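Local coordinates for protein apical membrane antigen 1 (Babesia divergens, PDB 4APM) that probably serves as a parasite surface component of the moving junction through which this apicomplexan invades host cells, at residues E37-A41 and T42-M46; S109-A113 and A114-R118; R229-G233 and S234-I238; P358-C361 and D362-T365. All coordinates share one frame; numbering follows the deposited sequence.

Contact 1 (E37-A41 and T42-M46); sequences ERVGA and TQHRM
A two-stranded antiparallel beta hairpin, strands 35-39 and 42-46, pairs Glu37 with His44 and reverses through a type II' beta turn from Val39 to Thr42. Glu37 N gives to His44 O over 2.9 Å, and His44 N answers to Glu37 O at 2.8 Å. Nearer the turn, Val39 N reaches Thr42 O with a more bent N-H angle of 143°. Gly40 takes the first corner; its N is held by Asp141. Arg38 and Gln43 share one face of the hairpin: Gln43 folds back at chi2, bringing NE2 to 3.4 Å from Arg38 CB and over one face of the guanidinium, toward its rim. On the other face Glu37 CG rests 3.7 Å from Met46 CE. Two waters bind Thr42 OG1, one also donating to Val39 O and the other accepting from Ala41 N. Val39 CG1 sits between its backbone N and carbonyl carbon (chi1 41°), which turns it to the His44 imidazole. The fit is tight there, CG1 lying 3.1 Å from His44 ND1, a nitrogen buried by the contact with no polar partner in the model.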
loop_
_atom_site.group_PDB
_atom_site.type_symbol
_atom_site.label_atom_id
_atom_site.label_comp_id
_atom_site.label_asym_id
_atom_site.label_seq_id
_atom_site.Cartn_x
_atom_site.Cartn_y
_atom_site.Cartn_z
ATOM N N GLU A 37 -12.679 16.250 -13.716
ATOM C CA GLU A 37 -13.793 16.127 -14.649
ATOM C C GLU A 37 -14.762 17.289 -14.503
ATOM O O GLU A 37 -15.050 17.766 -13.379
ATOM C CB GLU A 37 -14.537 14.799 -14.492
ATOM C CG GLU A 37 -13.653 13.575 -14.598
ATOM C CD GLU A 37 -13.162 13.329 -16.014
ATOM O OE1 GLU A 37 -13.827 13.801 -16.967
ATOM O OE2 GLU A 37 -12.111 12.665 -16.167
ATOM N N ARG A 38 -15.229 17.753 -15.659
ATOM C CA ARG A 38 -16.250 18.766 -15.728
ATOM C C ARG A 38 -17.584 18.149 -15.351
ATOM O O ARG A 38 -17.969 17.102 -15.872
ATOM C CB ARG A 38 -16.301 19.403 -17.135
ATOM C CG ARG A 38 -17.580 20.190 -17.427
ATOM C CD ARG A 38 -17.379 21.338 -18.417
ATOM N NE ARG A 38 -16.619 20.926 -19.595
ATOM C CZ ARG A 38 -15.526 21.543 -20.033
ATOM N NH1 ARG A 38 -15.085 22.636 -19.422
ATOM N NH2 ARG A 38 -14.897 21.091 -21.109
ATOM N N VAL A 39 -18.249 18.785 -14.398
ATOM C CA VAL A 39 -19.646 18.528 -14.115
ATOM C C VAL A 39 -20.465 19.808 -14.373
ATOM O O VAL A 39 -20.618 20.664 -13.496
ATOM C CB VAL A 39 -19.836 18.003 -12.677
ATOM C CG1 VAL A 39 -18.949 18.756 -11.711
ATOM C CG2 VAL A 39 -21.290 18.067 -12.258
ATOM N N GLY A 40 -20.964 19.937 -15.602
ATOM C CA GLY A 40 -21.567 21.182 -16.052
ATOM C C GLY A 40 -20.510 22.140 -16.547
ATOM O O GLY A 40 -19.826 21.860 -17.522
ATOM N N ALA A 41 -20.356 23.258 -15.853
ATOM C CA ALA A 41 -19.374 24.271 -16.235
ATOM C C ALA A 41 -18.064 24.130 -15.451
ATOM O O ALA A 41 -17.028 24.636 -15.877
ATOM C CB ALA A 41 -19.954 25.669 -16.040
ATOM N N THR A 42 -18.126 23.479 -14.288
ATOM C CA THR A 42 -16.978 23.426 -13.372
ATOM C C THR A 42 -16.097 22.176 -13.557
ATOM O O THR A 42 -16.565 21.104 -13.972
ATOM C CB THR A 42 -17.407 23.538 -11.888
ATOM O OG1 THR A 42 -18.769 23.967 -11.800
ATOM C CG2 THR A 42 -16.525 24.530 -11.155
ATOM N N GLN A 43 -14.805 22.347 -13.290
ATOM C CA GLN A 43 -13.892 21.225 -13.127
ATOM C C GLN A 43 -13.867 20.806 -11.649
ATOM O O GLN A 43 -13.846 21.650 -10.759
ATOM C CB GLN A 43 -12.485 21.605 -13.604
ATOM C CG GLN A 43 -12.365 21.831 -15.109
ATOM C CD GLN A 43 -12.299 20.540 -15.915
ATOM O OE1 GLN A 43 -11.502 19.648 -15.624
ATOM N NE2 GLN A 43 -13.123 20.447 -16.951
ATOM N N HIS A 44 -13.960 19.502 -11.401
ATOM C CA HIS A 44 -13.827 18.966 -10.046
ATOM C C HIS A 44 -12.797 17.860 -10.010
ATOM O O HIS A 44 -12.635 17.114 -10.967
ATOM C CB HIS A 44 -15.180 18.493 -9.532
ATOM C CG HIS A 44 -16.104 19.621 -9.125
ATOM N ND1 HIS A 44 -16.844 20.312 -10.012
ATOM C CD2 HIS A 44 -16.366 20.185 -7.871
ATOM C CE1 HIS A 44 -17.546 21.264 -9.363
ATOM N NE2 HIS A 44 -17.261 21.175 -8.054
ATOM N N ARG A 45 -11.991 17.837 -8.961
ATOM C CA ARG A 45 -10.998 16.787 -8.810
ATOM C C ARG A 45 -11.623 15.538 -8.174
ATOM O O ARG A 45 -12.564 15.622 -7.379
ATOM C CB ARG A 45 -9.831 17.278 -7.966
ATOM C CG ARG A 45 -9.025 18.388 -8.603
ATOM C CD ARG A 45 -7.843 18.736 -7.728
ATOM N NE ARG A 45 -6.693 17.887 -8.030
ATOM C CZ ARG A 45 -5.609 17.797 -7.271
ATOM N NH1 ARG A 45 -5.528 18.495 -6.143
ATOM N NH2 ARG A 45 -4.615 16.982 -7.625
ATOM N N MET A 46 -11.071 14.388 -8.517
ATOM C CA MET A 46 -11.542 13.130 -8.000
ATOM C C MET A 46 -10.383 12.113 -7.939
ATOM O O MET A 46 -9.394 12.265 -8.652
ATOM C CB MET A 46 -12.655 12.597 -8.892
ATOM C CG MET A 46 -12.147 12.181 -10.247
ATOM S SD MET A 46 -13.560 11.817 -11.270
ATOM C CE MET A 46 -12.811 10.716 -12.433
HETATM O O HOH W 1 -20.703 21.867 -11.107
HETATM O O HOH W 2 -20.925 24.210 -13.592
#

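Contact 2 (S109-A113 and A114-R118); sequences SPVSA and ADLVR
With chi1 at 82°, Ser112 holds OG between its own N and carbonyl carbon, aimed at the first turn of helix 113-118, where it meets Asp115 N at 2.9 Å. The bond is almost straight, 170° at the hydrogen, and makes Ser112 the N-cap, although the position of OG is somewhat less certain than that of its neighbours. The Ser112 carbonyl adds a second grip, accepting from Leu116 N at 3.2 Å, and Ala113 O takes Val117 N in the next helical bond. At Val111 a chi1 of -62° sets CG1 anti to the carbonyl carbon and leaves CG2 between N and that carbon, where it packs on Leu116 CD1 at 3.6 Å, the two side chains crossing at about a right angle. Beyond the cap, Arg118 NH2 forms a salt bridge of 2.8 Å with Asp115 OD1. The carboxylate oxygen lies in the guanidinium plane, but the arginine comes to its anti side, well out of the carboxylate plane; Asp115 OD2 binds a glycerol. The side chain of Val117 comes to about 8 Å from the bound calcium ion. Strand 111-112, at the edge of its sheet beside strand 158-161, thus runs directly into helix 113-118, while Val111 and Leu116 both rest on Tyr132 of helix 125-134.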
loop_
_atom_site.group_PDB
_atom_site.type_symbol
_atom_site.label_atom_id
_atom_site.label_comp_id
_atom_site.label_asym_id
_atom_site.label_seq_id
_atom_site.Cartn_x
_atom_site.Cartn_y
_atom_site.Cartn_z
ATOM N N SER A 109 -26.796 3.621 -1.046
ATOM C CA SER A 109 -25.632 3.385 -0.171
ATOM C C SER A 109 -25.948 3.313 1.327
ATOM O O SER A 109 -26.736 4.107 1.810
ATOM C CB SER A 109 -24.606 4.497 -0.392
ATOM O OG SER A 109 -23.488 4.317 0.437
ATOM N N PRO A 110 -25.245 2.440 2.089
ATOM C CA PRO A 110 -24.297 1.419 1.655
ATOM C C PRO A 110 -25.067 0.243 1.059
ATOM O O PRO A 110 -26.260 0.118 1.309
ATOM C CB PRO A 110 -23.631 0.988 2.969
ATOM C CG PRO A 110 -24.688 1.178 3.999
ATOM C CD PRO A 110 -25.502 2.360 3.542
ATOM N N VAL A 111 -24.409 -0.597 0.268
ATOM C CA VAL A 111 -25.047 -1.828 -0.210
ATOM C C VAL A 111 -24.179 -3.025 0.199
ATOM O O VAL A 111 -22.971 -2.876 0.406
ATOM C CB VAL A 111 -25.243 -1.819 -1.761
ATOM C CG1 VAL A 111 -26.156 -0.690 -2.204
ATOM C CG2 VAL A 111 -23.903 -1.727 -2.471
ATOM N N SER A 112 -24.768 -4.210 0.284
ATOM C CA SER A 112 -24.015 -5.360 0.754
ATOM C C SER A 112 -23.300 -6.012 -0.413
ATOM O O SER A 112 -23.718 -5.858 -1.553
ATOM C CB SER A 112 -24.938 -6.371 1.450
ATOM O OG SER A 112 -25.587 -7.195 0.488
ATOM N N ALA A 113 -22.249 -6.779 -0.127
ATOM C CA ALA A 113 -21.583 -7.592 -1.151
ATOM C C ALA A 113 -22.565 -8.491 -1.892
ATOM O O ALA A 113 -22.427 -8.713 -3.103
ATOM C CB ALA A 113 -20.470 -8.417 -0.530
ATOM N N ALA A 114 -23.549 -9.021 -1.158
ATOM C CA ALA A 114 -24.557 -9.921 -1.740
ATOM C C ALA A 114 -25.481 -9.148 -2.689
ATOM O O ALA A 114 -25.810 -9.627 -3.771
ATOM C CB ALA A 114 -25.370 -10.605 -0.631
ATOM N N ASP A 115 -25.888 -7.951 -2.273
ATOM C CA ASP A 115 -26.640 -7.047 -3.147
ATOM C C ASP A 115 -25.994 -6.848 -4.512
ATOM O O ASP A 115 -26.626 -7.014 -5.548
ATOM C CB ASP A 115 -26.845 -5.700 -2.462
ATOM C CG ASP A 115 -28.051 -5.702 -1.542
ATOM O OD1 ASP A 115 -28.823 -6.677 -1.599
ATOM O OD2 ASP A 115 -28.235 -4.729 -0.781
ATOM N N LEU A 116 -24.710 -6.539 -4.491
ATOM C CA LEU A 116 -23.940 -6.338 -5.691
ATOM C C LEU A 116 -23.928 -7.602 -6.574
ATOM O O LEU A 116 -24.143 -7.502 -7.794
ATOM C CB LEU A 116 -22.515 -5.869 -5.327
ATOM C CG LEU A 116 -22.112 -4.384 -5.533
ATOM C CD1 LEU A 116 -23.285 -3.413 -5.574
ATOM C CD2 LEU A 116 -21.003 -3.891 -4.596
ATOM N N VAL A 117 -23.754 -8.791 -5.981
ATOM C CA VAL A 117 -23.944 -10.014 -6.784
ATOM C C VAL A 117 -25.393 -10.226 -7.307
ATOM O O VAL A 117 -25.590 -10.517 -8.498
ATOM C CB VAL A 117 -23.186 -11.285 -6.269
ATOM C CG1 VAL A 117 -22.846 -11.202 -4.807
ATOM C CG2 VAL A 117 -23.867 -12.613 -6.655
ATOM N N ARG A 118 -26.376 -9.876 -6.482
ATOM C CA ARG A 118 -27.790 -9.897 -6.876
ATOM C C ARG A 118 -27.925 -9.053 -8.183
ATOM O O ARG A 118 -28.531 -9.499 -9.179
ATOM C CB ARG A 118 -28.657 -9.353 -5.695
ATOM C CG ARG A 118 -30.067 -9.933 -5.488
ATOM C CD ARG A 118 -30.307 -10.568 -4.083
ATOM N NE ARG A 118 -29.918 -9.735 -2.946
ATOM C CZ ARG A 118 -29.594 -10.186 -1.726
ATOM N NH1 ARG A 118 -29.640 -11.481 -1.447
ATOM N NH2 ARG A 118 -29.225 -9.331 -0.772
#

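Contact 3 (R229-G233 and S234-I238); sequences RGANG and SCVAI
Arg229 lies in a beta hairpin with a two-residue loop, strands 225-231 and 234-237 joined by a type I' turn from Ala231 to Ser234, and its side chain runs back toward Ile238. From CB, which projects on the same face as Ala231, Ser234 and Val236, the chain leaves with CG beside the backbone N and anti to the carbonyl carbon (chi1 -66°). CG there meets Ile238 CD1 at 3.6 Å, and CD passes the same methyl at 4.1 Å, the two side chains running at a slant to each other. A bend at chi3 then carries the guanidinium off the hairpin, where NH1 donates to Thr332 O. In the backbone, Arg229 N and O both bond to Val236, Val236 N reaching Arg229 O at 3.0 Å. Asn232 and Gly233 make the corner, both with positive phi. Ser234 OG turns to Asn366, and on the opposite face Cys235 is disulfide-bonded to Cys335, tying the hairpin to the adjoining strand 335-339. Ala231 CB touches Val236 CG2 at 4.0 Å. Ser234 O carries a double load: it accepts Ala231 N at 2.9 Å and a CA-H contact from Gly230 CA at 3.4 Å.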
loop_
_atom_site.group_PDB
_atom_site.type_symbol
_atom_site.label_atom_id
_atom_site.label_comp_id
_atom_site.label_asym_id
_atom_site.label_seq_id
_atom_site.Cartn_x
_atom_site.Cartn_y
_atom_site.Cartn_z
ATOM N N ARG A 229 17.190 -2.769 -5.150
ATOM C CA ARG A 229 17.330 -2.654 -6.597
ATOM C C ARG A 229 18.534 -3.438 -7.103
ATOM O O ARG A 229 19.567 -3.537 -6.423
ATOM C CB ARG A 229 17.418 -1.176 -7.035
ATOM C CG ARG A 229 16.129 -0.376 -6.778
ATOM C CD ARG A 229 16.280 1.105 -7.105
ATOM N NE ARG A 229 16.695 1.309 -8.491
ATOM C CZ ARG A 229 15.907 1.130 -9.552
ATOM N NH1 ARG A 229 14.649 0.748 -9.398
ATOM N NH2 ARG A 229 16.379 1.345 -10.772
ATOM N N GLY A 230 18.392 -4.002 -8.295
ATOM C CA GLY A 230 19.472 -4.733 -8.933
ATOM C C GLY A 230 20.697 -3.862 -9.092
ATOM O O GLY A 230 20.597 -2.684 -9.461
ATOM N N ALA A 231 21.853 -4.423 -8.748
ATOM C CA ALA A 231 23.125 -3.789 -9.060
ATOM C C ALA A 231 24.239 -4.820 -9.159
ATOM O O ALA A 231 24.464 -5.601 -8.227
ATOM C CB ALA A 231 23.468 -2.729 -8.027
ATOM N N ASN A 232 24.920 -4.828 -10.305
ATOM C CA ASN A 232 26.096 -5.676 -10.507
ATOM C C ASN A 232 25.807 -7.142 -10.230
ATOM O O ASN A 232 26.627 -7.832 -9.629
ATOM C CB ASN A 232 27.251 -5.205 -9.620
ATOM C CG ASN A 232 27.952 -3.982 -10.174
ATOM O OD1 ASN A 232 29.106 -3.714 -9.840
ATOM N ND2 ASN A 232 27.265 -3.242 -11.041
ATOM N N GLY A 233 24.615 -7.594 -10.611
ATOM C CA GLY A 233 24.263 -9.018 -10.550
ATOM C C GLY A 233 23.770 -9.484 -9.185
ATOM O O GLY A 233 23.570 -10.676 -8.960
ATOM N N SER A 234 23.577 -8.540 -8.274
ATOM C CA SER A 234 22.997 -8.839 -6.977
ATOM C C SER A 234 21.791 -7.934 -6.718
ATOM O O SER A 234 21.582 -6.935 -7.416
ATOM C CB SER A 234 24.044 -8.642 -5.885
ATOM O OG SER A 234 25.005 -9.673 -5.923
ATOM N N CYS A 235 21.013 -8.270 -5.700
ATOM C CA CYS A 235 19.971 -7.382 -5.232
ATOM C C CYS A 235 20.492 -6.618 -4.020
ATOM O O CYS A 235 20.903 -7.229 -3.015
ATOM C CB CYS A 235 18.694 -8.175 -4.899
ATOM S SG CYS A 235 17.296 -7.136 -4.372
ATOM N N VAL A 236 20.542 -5.289 -4.133
ATOM C CA VAL A 236 21.067 -4.447 -3.048
ATOM C C VAL A 236 19.932 -3.691 -2.312
ATOM O O VAL A 236 19.122 -3.014 -2.937
ATOM C CB VAL A 236 22.130 -3.431 -3.569
ATOM C CG1 VAL A 236 22.692 -2.592 -2.428
ATOM C CG2 VAL A 236 23.257 -4.147 -4.303
ATOM N N ALA A 237 19.893 -3.819 -0.984
ATOM C CA ALA A 237 18.937 -3.107 -0.147
ATOM C C ALA A 237 18.913 -1.619 -0.481
ATOM O O ALA A 237 19.974 -0.983 -0.614
ATOM C CB ALA A 237 19.272 -3.314 1.324
ATOM N N ILE A 238 17.702 -1.067 -0.603
ATOM C CA ILE A 238 17.515 0.353 -0.907
ATOM C C ILE A 238 17.696 1.200 0.357
ATOM O O ILE A 238 17.142 0.874 1.419
ATOM C CB ILE A 238 16.114 0.613 -1.527
ATOM C CG1 ILE A 238 16.084 0.158 -2.963
ATOM C CG2 ILE A 238 15.742 2.088 -1.467
ATOM C CD1 ILE A 238 14.685 -0.098 -3.473
#

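Contact 4 (P358-C361 and D362-T365); sequences PFPC and DIVT
Pro360 and Ile363 close a type I beta turn in the loop between strands 342-346 and 367-368, overlapping an inverse gamma turn centred on Pro360. Hydrogen bonding across the turn comes from Ile363 N, which donates to Pro360 O at 2.9 Å; the bond is straight at the hydrogen, 172°. The apolar contact is between Pro360 CB and Ile363 CD1, 4.2 Å apart, and both residues pack on Trp12 of helix 8-16. A methyl-to-carbonyl contact follows, Val364 CG2 lying 3.7 Å from Cys361 O. Aromatic packing involves Phe359, whose ring has Pro360 CD over one face and Ile363 O at its edge, 4.2 Å from CE1; the ring also touches Leu336 and Ile338 of strand 335-339. The covalent tie is the disulfide from Cys361 SG to Cys409. It links the turn to the hairpin of strands 400-406 and 410-416. The Asp362 carboxylate makes van der Waals contact with the turn's first residue: Asp362 swings CG between its N and carbonyl carbon (chi1 55°), leaning the carboxylate back toward the start of the turn, where OD1 lies 3.5 Å from Pro360 C and 3.9 Å from Pro360 CB.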
loop_
_atom_site.group_PDB
_atom_site.type_symbol
_atom_site.label_atom_id
_atom_site.label_comp_id
_atom_site.label_asym_id
_atom_site.label_seq_id
_atom_site.Cartn_x
_atom_site.Cartn_y
_atom_site.Cartn_z
ATOM N N PRO A 358 4.250 -15.136 1.750
ATOM C CA PRO A 358 5.632 -15.594 1.947
ATOM C C PRO A 358 6.573 -15.052 0.882
ATOM O O PRO A 358 6.137 -14.800 -0.244
ATOM C CB PRO A 358 5.516 -17.127 1.822
ATOM C CG PRO A 358 4.210 -17.372 1.134
ATOM C CD PRO A 358 3.316 -16.268 1.632
ATOM N N PHE A 359 7.848 -14.867 1.235
ATOM C CA PHE A 359 8.921 -14.592 0.253
ATOM C C PHE A 359 8.808 -15.582 -0.925
ATOM O O PHE A 359 8.422 -16.736 -0.719
ATOM C CB PHE A 359 10.310 -14.699 0.927
ATOM C CG PHE A 359 11.444 -14.229 0.052
ATOM C CD1 PHE A 359 11.911 -15.023 -0.970
ATOM C CD2 PHE A 359 11.956 -12.951 0.184
ATOM C CE1 PHE A 359 12.893 -14.575 -1.823
ATOM C CE2 PHE A 359 12.935 -12.485 -0.668
ATOM C CZ PHE A 359 13.416 -13.305 -1.672
ATOM N N PRO A 360 9.054 -15.122 -2.177
ATOM C CA PRO A 360 8.868 -16.090 -3.269
ATOM C C PRO A 360 10.106 -16.979 -3.487
ATOM O O PRO A 360 10.997 -16.638 -4.269
ATOM C CB PRO A 360 8.588 -15.200 -4.486
ATOM C CG PRO A 360 9.280 -13.917 -4.184
ATOM C CD PRO A 360 9.242 -13.747 -2.683
ATOM N N CYS A 361 10.131 -18.116 -2.791
ATOM C CA CYS A 361 11.307 -18.991 -2.713
ATOM C C CYS A 361 11.864 -19.383 -4.055
ATOM O O CYS A 361 13.058 -19.638 -4.181
ATOM C CB CYS A 361 10.964 -20.247 -1.934
ATOM S SG CYS A 361 10.007 -19.865 -0.468
ATOM N N ASP A 362 11.011 -19.416 -5.069
ATOM C CA ASP A 362 11.451 -19.855 -6.387
ATOM C C ASP A 362 12.287 -18.828 -7.155
ATOM O O ASP A 362 12.843 -19.153 -8.193
ATOM C CB ASP A 362 10.257 -20.304 -7.236
ATOM C CG ASP A 362 9.189 -19.228 -7.353
ATOM O OD1 ASP A 362 8.862 -18.589 -6.327
ATOM O OD2 ASP A 362 8.664 -19.036 -8.468
ATOM N N ILE A 363 12.345 -17.584 -6.687
ATOM C CA ILE A 363 13.106 -16.542 -7.414
ATOM C C ILE A 363 14.428 -16.268 -6.688
ATOM O O ILE A 363 14.443 -15.754 -5.569
ATOM C CB ILE A 363 12.284 -15.240 -7.595
ATOM C CG1 ILE A 363 11.031 -15.494 -8.439
ATOM C CG2 ILE A 363 13.116 -14.138 -8.241
ATOM C CD1 ILE A 363 9.979 -14.401 -8.319
ATOM N N VAL A 364 15.534 -16.688 -7.293
ATOM C CA VAL A 364 16.781 -16.871 -6.545
ATOM C C VAL A 364 17.857 -15.911 -7.053
ATOM O O VAL A 364 18.130 -15.854 -8.247
ATOM C CB VAL A 364 17.275 -18.348 -6.581
ATOM C CG1 VAL A 364 18.499 -18.534 -5.693
ATOM C CG2 VAL A 364 16.174 -19.301 -6.132
ATOM N N THR A 365 18.400 -15.108 -6.142
ATOM C CA THR A 365 19.449 -14.129 -6.453
ATOM C C THR A 365 20.273 -13.889 -5.181
ATOM O O THR A 365 19.821 -14.187 -4.088
ATOM C CB THR A 365 18.866 -12.764 -6.920
ATOM O OG1 THR A 365 17.954 -12.262 -5.933
ATOM C CG2 THR A 365 18.150 -12.893 -8.259
#

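Overall arrangement
From the N terminus the four contacts follow in series, each a short reversal or cap; none nests within or crosses another. Contact 1 closes the surface hairpin of strands 35-39 and 42-46. Contact 2, its centre about 28 Å away, starts a helix at the end of an edge strand, near the calcium site. The chain then passes to the far part of the molecule, where contact 3 closes a hairpin in the mixed sheet, about 46 Å from contact 2 between centres. Contact 4 turns the loop that leads into strand 367-368, the next strand of that sheet. Contacts 3 and 4 alone touch, Cys235 CB lying 4.3 Å from Thr365 OG1, and their disulfides lead to strand 335-339 and to the C-terminal hairpin.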